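Local coordinates for protein similar to yteR (Bacilus subtilis) (Clostridium acetobutylicum, PDB 4WU0) that probably hydrolyses unsaturated rhamnogalacturonan fragments of pectin, as a glycoside hydrolase of family 105, at residues Trp198-Gly203 and Glu263-Ser268; Tyr249-Glu254 and Tyr334-Pro339; Ile316-Gly321 and Pro339-Glu344. All blocks are in the same frame, centred on the assembly; numbering follows the deposited sequence.

Contact 1: residues Trp198-Gly203 and Glu263-Ser268; sequences WGRAMG and EASGSS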
ATOM      1  N   TRP A 198      -5.397   2.694 -12.176  1.00 14.68           N
ATOM      2  CA  TRP A 198      -5.104   3.771 -11.235  1.00 13.22           C
ATOM      3  C   TRP A 198      -3.733   3.551 -10.629  1.00 13.35           C
ATOM      4  O   TRP A 198      -3.419   2.455 -10.166  1.00 13.63           O
ATOM      5  CB  TRP A 198      -6.171   3.792 -10.140  1.00 12.96           C
ATOM      6  CG  TRP A 198      -6.007   4.885  -9.139  1.00 12.96           C
ATOM      7  CD1 TRP A 198      -5.572   6.151  -9.365  1.00 13.34           C
ATOM      8  CD2 TRP A 198      -6.260   4.793  -7.731  1.00 12.70           C
ATOM      9  NE1 TRP A 198      -5.555   6.860  -8.182  1.00 13.60           N
ATOM     10  CE2 TRP A 198      -5.973   6.041  -7.169  1.00 12.94           C
ATOM     11  CE3 TRP A 198      -6.704   3.766  -6.894  1.00 12.39           C
ATOM     12  CZ2 TRP A 198      -6.113   6.296  -5.803  1.00 12.88           C
ATOM     13  CZ3 TRP A 198      -6.842   4.022  -5.555  1.00 12.40           C
ATOM     14  CH2 TRP A 198      -6.553   5.280  -5.021  1.00 13.53           C
ATOM     15  N   GLY A 199      -2.911   4.593 -10.654  1.00 13.31           N
ATOM     16  CA  GLY A 199      -1.548   4.512 -10.166  1.00 13.59           C
ATOM     17  C   GLY A 199      -1.415   3.936  -8.770  1.00 13.58           C
ATOM     18  O   GLY A 199      -0.648   2.993  -8.534  1.00 13.13           O
ATOM     19  N   ARG A 200      -2.142   4.510  -7.819  1.00 11.85           N
ATOM     20  CA  ARG A 200      -1.982   4.054  -6.445  1.00 11.42           C
ATOM     21  C   ARG A 200      -2.445   2.600  -6.264  1.00 11.25           C
ATOM     22  O   ARG A 200      -1.846   1.863  -5.487  1.00 11.82           O
ATOM     23  CB  ARG A 200      -2.687   4.983  -5.452  1.00 11.73           C
ATOM     24  CG  ARG A 200      -2.636   4.422  -4.033  1.00 12.25           C
ATOM     25  CD  ARG A 200      -2.737   5.437  -2.904  1.00 12.56           C
ATOM     26  NE  ARG A 200      -4.061   6.038  -2.745  1.00 12.63           N
ATOM     27  CZ  ARG A 200      -4.330   7.333  -2.852  1.00 13.89           C
ATOM     28  NH1 ARG A 200      -5.559   7.758  -2.626  1.00 13.69           N
ATOM     29  NH2 ARG A 200      -3.383   8.220  -3.126  1.00 14.44           N
ATOM     30  N   ALA A 201      -3.459   2.189  -6.996  1.00 12.14           N
ATOM     31  CA  ALA A 201      -3.925   0.803  -6.904  1.00 12.36           C
ATOM     32  C   ALA A 201      -2.853  -0.173  -7.354  1.00 12.01           C
ATOM     33  O   ALA A 201      -2.591  -1.192  -6.679  1.00 12.02           O
ATOM     34  CB  ALA A 201      -5.172   0.621  -7.682  1.00 14.40           C
ATOM     35  N   MET A 202      -2.211   0.099  -8.486  1.00 12.71           N
ATOM     36  CA  MET A 202      -1.071  -0.724  -8.859  1.00 13.17           C
ATOM     37  C   MET A 202       0.031  -0.651  -7.820  1.00 14.50           C
ATOM     38  O   MET A 202       0.679  -1.642  -7.544  1.00 13.66           O
ATOM     39  CB  MET A 202      -0.513  -0.333 -10.225  1.00 15.23           C
ATOM     40  CG  MET A 202      -1.279  -0.904 -11.395  1.00 15.44           C
ATOM     41  SD  MET A 202      -1.213  -2.713 -11.511  1.00 18.35           S
ATOM     42  CE  MET A 202       0.523  -3.050 -11.845  1.00 18.12           C
ATOM     43  N   GLY A 203       0.265   0.527  -7.252  1.00 11.46           N
ATOM     44  CA  GLY A 203       1.248   0.679  -6.188  1.00 13.13           C
ATOM     45  C   GLY A 203       0.947  -0.231  -4.999  1.00 11.88           C
ATOM     46  O   GLY A 203       1.838  -0.889  -4.476  1.00 11.45           O
ATOM     47  N   GLU A 263       1.511  11.525 -10.318  1.00 13.67           N
ATOM     48  CA  GLU A 263       0.932  11.389  -8.983  1.00 12.04           C
ATOM     49  C   GLU A 263       1.921  10.721  -8.029  1.00 15.70           C
ATOM     50  O   GLU A 263       2.552   9.704  -8.349  1.00 12.88           O
ATOM     51  CB  GLU A 263      -0.410  10.646  -9.074  1.00 12.11           C
ATOM     52  CG  GLU A 263      -1.258  10.708  -7.812  1.00 13.03           C
ATOM     53  CD  GLU A 263      -0.823   9.740  -6.725  1.00 13.62           C
ATOM     54  OE1 GLU A 263      -0.400   8.628  -7.076  1.00 14.64           O
ATOM     55  OE2 GLU A 263      -0.931  10.072  -5.503  1.00 12.38           O
ATOM     56  N   ALA A 264       2.054  11.310  -6.845  1.00 12.30           N
ATOM     57  CA  ALA A 264       3.180  11.006  -5.963  1.00 13.77           C
ATOM     58  C   ALA A 264       3.057   9.708  -5.190  1.00 14.92           C
ATOM     59  O   ALA A 264       4.069   9.030  -4.942  1.00 13.20           O
ATOM     60  CB  ALA A 264       3.392  12.157  -4.980  1.00 15.19           C
ATOM     61  N   SER A 265       1.853   9.374  -4.729  1.00 10.59           N
ATOM     62  CA  SER A 265       1.733   8.200  -3.887  1.00 11.13           C
ATOM     63  C   SER A 265       1.945   6.915  -4.691  1.00 13.36           C
ATOM     64  O   SER A 265       2.744   6.072  -4.296  1.00 13.30           O
ATOM     65  CB  SER A 265       0.421   8.194  -3.096  1.00 11.67           C
ATOM     66  OG  SER A 265      -0.701   7.946  -3.920  1.00 13.48           O
ATOM     67  N   GLY A 266       1.266   6.775  -5.819  1.00 11.45           N
ATOM     68  CA  GLY A 266       1.490   5.624  -6.678  1.00 13.93           C
ATOM     69  C   GLY A 266       2.940   5.543  -7.154  1.00 14.36           C
ATOM     70  O   GLY A 266       3.545   4.471  -7.109  1.00 14.79           O
ATOM     71  N   SER A 267       3.523   6.665  -7.570  1.00 13.10           N
ATOM     72  CA  SER A 267       4.907   6.673  -8.028  1.00 13.71           C
ATOM     73  C   SER A 267       5.855   6.217  -6.931  1.00 11.94           C
ATOM     74  O   SER A 267       6.769   5.445  -7.187  1.00 13.30           O
ATOM     75  CB  SER A 267       5.304   8.076  -8.516  1.00 12.78           C
ATOM     76  OG  SER A 267       4.599   8.416  -9.699  1.00 13.83           O
ATOM     77  N   SER A 268       5.645   6.689  -5.705  1.00 10.67           N
ATOM     78  CA  SER A 268       6.517   6.309  -4.592  1.00 10.06           C
ATOM     79  C   SER A 268       6.416   4.820  -4.281  1.00 12.27           C
ATOM     80  O   SER A 268       7.414   4.160  -3.965  1.00 12.13           O
ATOM     81  CB  SER A 268       6.182   7.129  -3.342  1.00 13.07           C
ATOM     82  OG  SER A 268       6.538   8.502  -3.490  1.00 12.62           O
TER
HETATM   83  O   HOH W   1      -2.347   7.257  -8.620  1.00 15.56           O

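Contact 2: residues Tyr249-Glu254 and Tyr334-Pro339; sequences YQVLDE and YYISEP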
ATOM      1  N   TYR A 249       1.747   8.408 -13.858  1.00 14.16           N
ATOM      2  CA  TYR A 249       0.498   9.159 -13.869  1.00 13.72           C
ATOM      3  C   TYR A 249      -0.591   8.561 -13.005  1.00 14.57           C
ATOM      4  O   TYR A 249      -0.621   7.350 -12.749  1.00 15.59           O
ATOM      5  CB  TYR A 249      -0.036   9.243 -15.289  1.00 15.15           C
ATOM      6  CG  TYR A 249       0.732  10.181 -16.169  1.00 14.27           C
ATOM      7  CD1 TYR A 249       0.417  11.528 -16.197  1.00 16.49           C
ATOM      8  CD2 TYR A 249       1.772   9.719 -16.972  1.00 16.36           C
ATOM      9  CE1 TYR A 249       1.107  12.394 -17.001  1.00 17.91           C
ATOM     10  CE2 TYR A 249       2.460  10.584 -17.780  1.00 20.17           C
ATOM     11  CZ  TYR A 249       2.138  11.918 -17.769  1.00 22.06           C
ATOM     12  OH  TYR A 249       2.829  12.799 -18.570  1.00 22.57           O
ATOM     13  N   GLN A 250      -1.498   9.430 -12.567  1.00 12.10           N
ATOM     14  CA  GLN A 250      -2.731   9.021 -11.878  1.00 11.92           C
ATOM     15  C   GLN A 250      -3.509   7.950 -12.646  1.00 12.86           C
ATOM     16  O   GLN A 250      -3.877   6.921 -12.069  1.00 13.66           O
ATOM     17  CB  GLN A 250      -3.600  10.270 -11.661  1.00 12.57           C
ATOM     18  CG  GLN A 250      -5.031  10.063 -11.253  1.00 14.23           C
ATOM     19  CD  GLN A 250      -5.185   9.819  -9.764  1.00 13.85           C
ATOM     20  OE1 GLN A 250      -4.255   9.353  -9.105  1.00 12.66           O
ATOM     21  NE2 GLN A 250      -6.379  10.068  -9.239  1.00 14.31           N
ATOM     22  N   VAL A 251      -3.769   8.188 -13.931  1.00 14.14           N
ATOM     23  CA  VAL A 251      -4.330   7.157 -14.809  1.00 13.01           C
ATOM     24  C   VAL A 251      -3.156   6.666 -15.675  1.00 15.04           C
ATOM     25  O   VAL A 251      -2.676   7.365 -16.573  1.00 14.60           O
ATOM     26  CB  VAL A 251      -5.501   7.658 -15.657  1.00 16.46           C
ATOM     27  CG1 VAL A 251      -6.069   6.518 -16.512  1.00 17.70           C
ATOM     28  CG2 VAL A 251      -6.581   8.232 -14.764  1.00 17.92           C
ATOM     29  N   LEU A 252      -2.655   5.482 -15.343  1.00 15.18           N
ATOM     30  CA  LEU A 252      -1.290   5.084 -15.707  1.00 13.37           C
ATOM     31  C   LEU A 252      -0.948   5.115 -17.190  1.00 14.88           C
ATOM     32  O   LEU A 252       0.168   5.494 -17.567  1.00 16.62           O
ATOM     33  CB  LEU A 252      -1.009   3.670 -15.189  1.00 12.91           C
ATOM     34  CG  LEU A 252      -0.781   3.582 -13.685  1.00 12.61           C
ATOM     35  CD1 LEU A 252      -0.915   2.138 -13.163  1.00 13.48           C
ATOM     36  CD2 LEU A 252       0.565   4.145 -13.324  1.00 13.73           C
ATOM     37  N   ASP A 253      -1.892   4.666 -18.012  1.00 13.90           N
ATOM     38  CA  ASP A 253      -1.650   4.483 -19.433  1.00 14.80           C
ATOM     39  C   ASP A 253      -2.175   5.616 -20.304  1.00 19.07           C
ATOM     40  O   ASP A 253      -2.154   5.495 -21.522  1.00 18.73           O
ATOM     41  CB  ASP A 253      -2.268   3.161 -19.907  1.00 15.94           C
ATOM     42  CG  ASP A 253      -3.779   3.132 -19.762  1.00 19.92           C
ATOM     43  OD1 ASP A 253      -4.289   3.823 -18.858  1.00 20.17           O
ATOM     44  OD2 ASP A 253      -4.450   2.393 -20.532  1.00 22.70           O
ATOM     45  N   GLU A 254      -2.641   6.704 -19.693  1.00 17.84           N
ATOM     46  CA  GLU A 254      -3.265   7.797 -20.426  1.00 18.94           C
ATOM     47  C   GLU A 254      -2.504   9.106 -20.236  1.00 21.07           C
ATOM     48  O   GLU A 254      -3.111  10.171 -20.080  1.00 21.86           O
ATOM     49  CB  GLU A 254      -4.718   7.963 -19.976  1.00 18.46           C
ATOM     50  CG  GLU A 254      -5.547   6.699 -20.213  1.00 26.04           C
ATOM     51  CD  GLU A 254      -6.657   6.850 -21.208  1.00 41.14           C
ATOM     52  OE1 GLU A 254      -6.636   7.805 -22.009  1.00 52.46           O
ATOM     53  OE2 GLU A 254      -7.559   5.985 -21.186  1.00 37.71           O
ATOM     54  N   TYR A 334     -13.848  10.837 -13.384  1.00 14.42           N
ATOM     55  CA  TYR A 334     -13.915  10.536 -11.966  1.00 14.25           C
ATOM     56  C   TYR A 334     -12.513  10.569 -11.324  1.00 13.84           C
ATOM     57  O   TYR A 334     -12.332  11.181 -10.273  1.00 13.49           O
ATOM     58  CB  TYR A 334     -14.622   9.181 -11.656  1.00 13.64           C
ATOM     59  CG  TYR A 334     -14.287   8.817 -10.248  1.00 13.37           C
ATOM     60  CD1 TYR A 334     -14.832   9.544  -9.181  1.00 14.35           C
ATOM     61  CD2 TYR A 334     -13.312   7.864  -9.973  1.00 16.08           C
ATOM     62  CE1 TYR A 334     -14.429   9.319  -7.890  1.00 13.20           C
ATOM     63  CE2 TYR A 334     -12.904   7.627  -8.666  1.00 13.79           C
ATOM     64  CZ  TYR A 334     -13.448   8.360  -7.644  1.00 14.62           C
ATOM     65  OH  TYR A 334     -13.017   8.125  -6.364  1.00 16.71           O
ATOM     66  N   TYR A 335     -11.528   9.900 -11.921  1.00 13.79           N
ATOM     67  CA  TYR A 335     -10.211   9.832 -11.279  1.00 14.56           C
ATOM     68  C   TYR A 335      -9.548  11.205 -11.222  1.00 14.23           C
ATOM     69  O   TYR A 335      -8.807  11.489 -10.298  1.00 15.02           O
ATOM     70  CB  TYR A 335      -9.292   8.811 -11.951  1.00 12.88           C
ATOM     71  CG  TYR A 335      -9.604   7.393 -11.545  1.00 13.02           C
ATOM     72  CD1 TYR A 335      -9.208   6.899 -10.305  1.00 13.83           C
ATOM     73  CD2 TYR A 335     -10.326   6.543 -12.384  1.00 15.33           C
ATOM     74  CE1 TYR A 335      -9.496   5.610  -9.922  1.00 12.65           C
ATOM     75  CE2 TYR A 335     -10.616   5.260 -12.005  1.00 14.74           C
ATOM     76  CZ  TYR A 335     -10.213   4.790 -10.773  1.00 13.96           C
ATOM     77  OH  TYR A 335     -10.504   3.492 -10.371  1.00 14.23           O
ATOM     78  N   ILE A 336      -9.814  12.048 -12.208  1.00 14.00           N
ATOM     79  CA  ILE A 336      -9.246  13.396 -12.218  1.00 14.02           C
ATOM     80  C   ILE A 336     -10.001  14.313 -11.246  1.00 15.18           C
ATOM     81  O   ILE A 336      -9.471  15.346 -10.810  1.00 15.54           O
ATOM     82  CB  ILE A 336      -9.275  13.942 -13.665  1.00 14.49           C
ATOM     83  CG1 ILE A 336      -8.479  13.010 -14.585  1.00 16.23           C
ATOM     84  CG2 ILE A 336      -8.756  15.365 -13.753  1.00 15.19           C
ATOM     85  CD1 ILE A 336      -7.130  12.590 -14.064  1.00 17.33           C
ATOM     86  N   SER A 337     -11.230  13.936 -10.887  1.00 13.54           N
ATOM     87  CA  SER A 337     -12.058  14.799 -10.040  1.00 14.69           C
ATOM     88  C   SER A 337     -11.626  14.825  -8.574  1.00 13.68           C
ATOM     89  O   SER A 337     -12.012  15.743  -7.826  1.00 14.22           O
ATOM     90  CB  SER A 337     -13.536  14.386 -10.095  1.00 14.94           C
ATOM     91  OG  SER A 337     -13.762  13.230  -9.290  1.00 14.69           O
ATOM     92  N   GLU A 338     -10.862  13.828  -8.135  1.00 13.70           N
ATOM     93  CA  GLU A 338     -10.551  13.733  -6.709  1.00 12.35           C
ATOM     94  C   GLU A 338      -9.442  14.724  -6.335  1.00 13.40           C
ATOM     95  O   GLU A 338      -8.649  15.127  -7.190  1.00 13.47           O
ATOM     96  CB  GLU A 338     -10.176  12.300  -6.313  1.00 14.11           C
ATOM     97  CG  GLU A 338     -11.327  11.265  -6.403  1.00 15.63           C
ATOM     98  CD  GLU A 338     -12.331  11.350  -5.263  1.00 17.22           C
ATOM     99  OE1 GLU A 338     -12.435  12.411  -4.610  1.00 17.99           O
ATOM    100  OE2 GLU A 338     -13.055  10.349  -5.023  1.00 17.00           O
ATOM    101  N   PRO A 339      -9.392  15.139  -5.058  1.00 12.29           N
ATOM    102  CA  PRO A 339      -8.415  16.179  -4.680  1.00 12.31           C
ATOM    103  C   PRO A 339      -6.961  15.755  -4.850  1.00 13.01           C
ATOM    104  O   PRO A 339      -6.630  14.581  -4.650  1.00 12.61           O
ATOM    105  CB  PRO A 339      -8.683  16.401  -3.190  1.00 13.06           C
ATOM    106  CG  PRO A 339     -10.127  15.959  -3.009  1.00 12.84           C
ATOM    107  CD  PRO A 339     -10.334  14.833  -3.964  1.00 12.83           C
TER

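Contact 3: residues Ile316-Gly321 and Pro339-Glu344; sequences ICYVAG and PIVSNE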
ATOM      1  N   ILE A 316      -0.371  14.475  -4.347  1.00 11.24           N
ATOM      2  CA  ILE A 316      -0.886  13.195  -3.878  1.00 10.87           C
ATOM      3  C   ILE A 316      -2.399  13.144  -4.077  1.00 10.72           C
ATOM      4  O   ILE A 316      -3.118  14.028  -3.659  1.00 12.35           O
ATOM      5  CB  ILE A 316      -0.567  13.000  -2.390  1.00 11.09           C
ATOM      6  CG1 ILE A 316       0.940  13.129  -2.120  1.00 11.54           C
ATOM      7  CG2 ILE A 316      -1.131  11.687  -1.906  1.00 13.26           C
ATOM      8  CD1 ILE A 316       1.232  13.458  -0.684  1.00 14.37           C
ATOM      9  N   CYS A 317      -2.884  12.089  -4.714  1.00 12.65           N
ATOM     10  CA  CYS A 317      -4.333  11.927  -4.841  1.00 11.78           C
ATOM     11  C   CYS A 317      -4.895  11.648  -3.453  1.00 10.57           C
ATOM     12  O   CYS A 317      -4.524  10.663  -2.838  1.00 13.75           O
ATOM     13  CB  CYS A 317      -4.659  10.760  -5.772  1.00 11.22           C
ATOM     14  SG  CYS A 317      -6.456  10.439  -5.816  1.00 14.72           S
ATOM     15  N   TYR A 318      -5.792  12.481  -2.954  1.00 12.05           N
ATOM     16  CA  TYR A 318      -6.232  12.334  -1.572  1.00 11.93           C
ATOM     17  C   TYR A 318      -6.979  11.004  -1.322  1.00 13.62           C
ATOM     18  O   TYR A 318      -6.783  10.349  -0.286  1.00 15.26           O
ATOM     19  CB  TYR A 318      -7.087  13.527  -1.143  1.00 15.02           C
ATOM     20  CG  TYR A 318      -7.683  13.387   0.240  1.00 12.65           C
ATOM     21  CD1 TYR A 318      -6.871  13.243   1.367  1.00 14.51           C
ATOM     22  CD2 TYR A 318      -9.055  13.368   0.420  1.00 17.59           C
ATOM     23  CE1 TYR A 318      -7.426  13.097   2.621  1.00 18.32           C
ATOM     24  CE2 TYR A 318      -9.610  13.232   1.669  1.00 19.81           C
ATOM     25  CZ  TYR A 318      -8.793  13.095   2.765  1.00 19.60           C
ATOM     26  OH  TYR A 318      -9.358  12.952   4.018  1.00 24.69           O
ATOM     27  N   VAL A 319      -7.861  10.655  -2.249  1.00 12.96           N
ATOM     28  CA  VAL A 319      -8.751   9.506  -2.105  1.00 14.07           C
ATOM     29  C   VAL A 319      -9.304   9.147  -3.476  1.00 12.06           C
ATOM     30  O   VAL A 319      -9.541  10.011  -4.310  1.00 15.31           O
ATOM     31  CB  VAL A 319      -9.921   9.803  -1.123  1.00 15.41           C
ATOM     32  CG1 VAL A 319     -10.821  10.925  -1.653  1.00 18.16           C
ATOM     33  CG2 VAL A 319     -10.743   8.542  -0.840  1.00 19.33           C
ATOM     34  N   ALA A 320      -9.478   7.863  -3.715  1.00 13.66           N
ATOM     35  CA  ALA A 320     -10.261   7.385  -4.849  1.00 15.78           C
ATOM     36  C   ALA A 320     -10.854   6.040  -4.468  1.00 15.40           C
ATOM     37  O   ALA A 320     -10.296   5.310  -3.636  1.00 16.38           O
ATOM     38  CB  ALA A 320      -9.425   7.237  -6.085  1.00 16.22           C
ATOM     39  N   GLY A 321     -11.991   5.734  -5.077  1.00 15.70           N
ATOM     40  CA  GLY A 321     -12.651   4.463  -4.895  1.00 13.71           C
ATOM     41  C   GLY A 321     -13.773   4.311  -5.901  1.00 13.91           C
ATOM     42  O   GLY A 321     -13.944   5.155  -6.777  1.00 16.90           O
ATOM     43  N   PRO A 339      -9.392  15.139  -5.058  1.00 12.29           N
ATOM     44  CA  PRO A 339      -8.415  16.179  -4.680  1.00 12.31           C
ATOM     45  C   PRO A 339      -6.961  15.755  -4.850  1.00 13.01           C
ATOM     46  O   PRO A 339      -6.630  14.581  -4.650  1.00 12.61           O
ATOM     47  CB  PRO A 339      -8.683  16.401  -3.190  1.00 13.06           C
ATOM     48  CG  PRO A 339     -10.127  15.959  -3.009  1.00 12.84           C
ATOM     49  CD  PRO A 339     -10.334  14.833  -3.964  1.00 12.83           C
ATOM     50  N   ILE A 340      -6.117  16.729  -5.176  1.00 12.11           N
ATOM     51  CA  ILE A 340      -4.666  16.559  -5.185  1.00 11.94           C
ATOM     52  C   ILE A 340      -4.156  17.385  -4.012  1.00 12.47           C
ATOM     53  O   ILE A 340      -4.387  18.601  -3.953  1.00 12.41           O
ATOM     54  CB  ILE A 340      -4.048  17.065  -6.488  1.00 12.31           C
ATOM     55  CG1 ILE A 340      -4.646  16.331  -7.690  1.00 13.93           C
ATOM     56  CG2 ILE A 340      -2.540  16.899  -6.451  1.00 12.22           C
ATOM     57  CD1 ILE A 340      -4.270  16.974  -9.027  1.00 15.24           C
ATOM     58  N   VAL A 341      -3.440  16.734  -3.102  1.00 12.77           N
ATOM     59  CA  VAL A 341      -3.001  17.386  -1.880  1.00 12.06           C
ATOM     60  C   VAL A 341      -1.534  17.179  -1.570  1.00 11.98           C
ATOM     61  O   VAL A 341      -0.871  16.320  -2.163  1.00 12.63           O
ATOM     62  CB  VAL A 341      -3.862  16.917  -0.681  1.00 12.09           C
ATOM     63  CG1 VAL A 341      -5.325  17.287  -0.893  1.00 13.15           C
ATOM     64  CG2 VAL A 341      -3.754  15.433  -0.467  1.00 13.16           C
ATOM     65  N   SER A 342      -1.044  17.979  -0.621  1.00 12.23           N
ATOM     66  CA  SER A 342       0.306  17.824  -0.092  1.00 12.24           C
ATOM     67  C   SER A 342       0.290  17.212   1.320  1.00 12.23           C
ATOM     68  O   SER A 342      -0.697  17.334   2.059  1.00 14.61           O
ATOM     69  CB  SER A 342       1.011  19.165  -0.067  1.00 13.10           C
ATOM     70  OG  SER A 342       0.361  20.049   0.843  1.00 20.34           O
ATOM     71  N   ASN A 343       1.398  16.549   1.672  1.00 13.05           N
ATOM     72  CA  ASN A 343       1.616  16.043   3.021  1.00 14.01           C
ATOM     73  C   ASN A 343       0.498  15.142   3.529  1.00 14.45           C
ATOM     74  O   ASN A 343       0.111  15.203   4.682  1.00 16.58           O
ATOM     75  CB  ASN A 343       1.932  17.182   3.981  1.00 13.16           C
ATOM     76  CG  ASN A 343       3.231  17.863   3.633  1.00 15.68           C
ATOM     77  OD1 ASN A 343       4.070  17.283   2.933  1.00 16.45           O
ATOM     78  ND2 ASN A 343       3.405  19.081   4.098  1.00 17.96           N
ATOM     79  N   GLU A 344       0.017  14.301   2.627  1.00 12.07           N
ATOM     80  CA  GLU A 344      -0.996  13.302   2.907  1.00 14.27           C
ATOM     81  C   GLU A 344      -0.317  11.961   3.172  1.00 14.53           C
ATOM     82  O   GLU A 344       0.479  11.498   2.368  1.00 12.02           O
ATOM     83  CB  GLU A 344      -1.955  13.223   1.713  1.00 13.64           C
ATOM     84  CG  GLU A 344      -2.733  11.935   1.539  1.00 14.64           C
ATOM     85  CD  GLU A 344      -3.552  11.581   2.740  1.00 17.26           C
ATOM     86  OE1 GLU A 344      -4.096  12.502   3.393  1.00 18.46           O
ATOM     87  OE2 GLU A 344      -3.648  10.366   3.027  1.00 16.80           O
TER

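Contact 1: residues Trp198-Gly203 and Glu263-Ser268
Arg200 and Ser265 make the direct polar bond between these two helix starts: Arg200 NH2 donates to Ser265 OG over 2.8 Å, the hydroxyl lying at the guanidinium edge only 5° out of its plane. A bend at chi3 (71°) turns the group that way, and Trp198 CZ2 sits 3.4 Å above the Arg200 guanidinium plane, offset toward the rim of the group. The same NH2 also donates to the carbonyl of Cys317. Arg200 NH2 forms, besides, a long salt bridge of 3.9 Å to Glu263 OE2. That carboxylate is the N-cap of its helix: Gly266 N meets Glu263 OE1 on the syn side, whereas Ser265 N comes to OE2 from above the carboxylate plane. The Ser265 hydroxyl adds a side-chain bond to the syn lone pair of OE2. A water donates to Glu263 OE1 and accepts a weak bond from Arg200 N.

Backbone packing accounts for the rest. Arg200 CA and Gly266 CA are 3.8 Å apart, and a glycine at 266 leaves the room for this approach. The segment axes come within 7.5 Å at 29°, both running the same way, as expected of neighbouring inner helices in the (alpha/alpha)6 barrel of the six-hairpin glycosidases.

Contact 2: residues Tyr249-Glu254 and Tyr334-Pro339
Gln250 reaches from its loop to the short helix 332-337 and donates through NE2 to the carbonyl oxygen of Tyr335. The bond measures 3.0 Å from Gln250 NE2 to Tyr335 O, with an N-H...O angle of 158°. Its geometry differs at the two ends: the acceptor lies close to the amide plane of Gln250, but the donor stands 38° above the carbonyl plane of Tyr335. A bend at chi2 (82°) swings the amide across to that carbonyl.

Around this bond the packing is buried. Val251 CG2 touches Tyr335 CB at 3.9 Å, the two side chains crossing at about a right angle, and the contact uses the base of the tyrosine while its ring leads away from the loop. Tyr334 CD2 sits 4.0 Å over the centre of one face of the Tyr335 ring, and the ring of Trp198 also meets Tyr335. At the far end, Tyr335 OH is hydrogen-bonded to His176 ND1.

The side toward Ile336 is looser and partly exposed. Ile336 CD1 is 4.3 Å from Gln250 CG and 4.4 Å from Val251 CG2, both longer than the approach of Val251 CG2 to Tyr335 CB. Val251 also begins a type I beta turn that ends at Glu254, and Asn260 ND2 binds the carbonyls of both these residues. Such a meeting of long connections beside the N-terminal ends of the inner helices is consistent with the loop side of an (alpha/alpha)6 barrel, where enzymes of this family usually place the substrate cleft.

Contact 3: residues Ile316-Gly321 and Pro339-Glu344
Antiparallel pairing between strand 311-317 and the short edge strand 340-341 completes a three-stranded sheet, with Ile316 and Val341 as the hydrogen-bonded pair. Ile316 N donates to Val341 O at 2.9 Å, and Val341 N returns a bond to Ile316 O at 2.8 Å. Cys317 and Ile340 follow as the non-hydrogen-bonded pair, their CA atoms 4.7 Å apart. Beyond the regular strands the pairing carries on for one more bond, Tyr318 N to Pro339 O at 2.8 Å, which is nearly straight at 172°.

The side chains of Ile316 and Val341 project to the same face of the sheet, where the chain after strand 340-341 curls round the isoleucine. Ile316 CD1 reaches the backbone N of Glu344 at 3.6 Å, and Ile316 CG2, anti to its own N, packs on Glu344 CG at 3.8 Å. Ile316 is buried, and helix 264-279 adds contacts from Ala264 and Ser265. On the exposed side, Tyr318 CB fits against Pro339 CB and Val341 CG2.

Glu344 is the N-cap of helix 345-360, capping a backbone N just past the segment, and strand 340-341 is followed after a short turn by this helix. Lys346 ties this corner together: its NZ forms a salt bridge with Glu344 OE2, hydrogen-bonds to Tyr318 O and makes a cation-pi contact with the Tyr318 ring. The ring and carboxylate planes stand 82° apart, and Glu344 OE1 lies in the ring plane at the edge, 3.5 Å from Tyr318 CE1.

How the contacts relate
From the N terminus, contact 1 opens at residues 198-203, at the start of helix 199-215, and contact 2 opens at residues 249-254 before 263-268 closes contact 1, so the two cross. Contact 3 opens only after contact 1 has closed, which puts those two in series. It opens at 316-321 before 334-339 closes contact 2; its own closing at 339-344 therefore crosses contact 2, with Pro339 shared. All three pairs also touch in space, the pair in series included: Glu263 OE2 meets Cys317 N at 2.9 Å. The three contacts join the starts of helices 199-215 and 264-279, the loop between helices 223-240 and 264-279, helix 332-337 and the small sheet leading into helix 345-360.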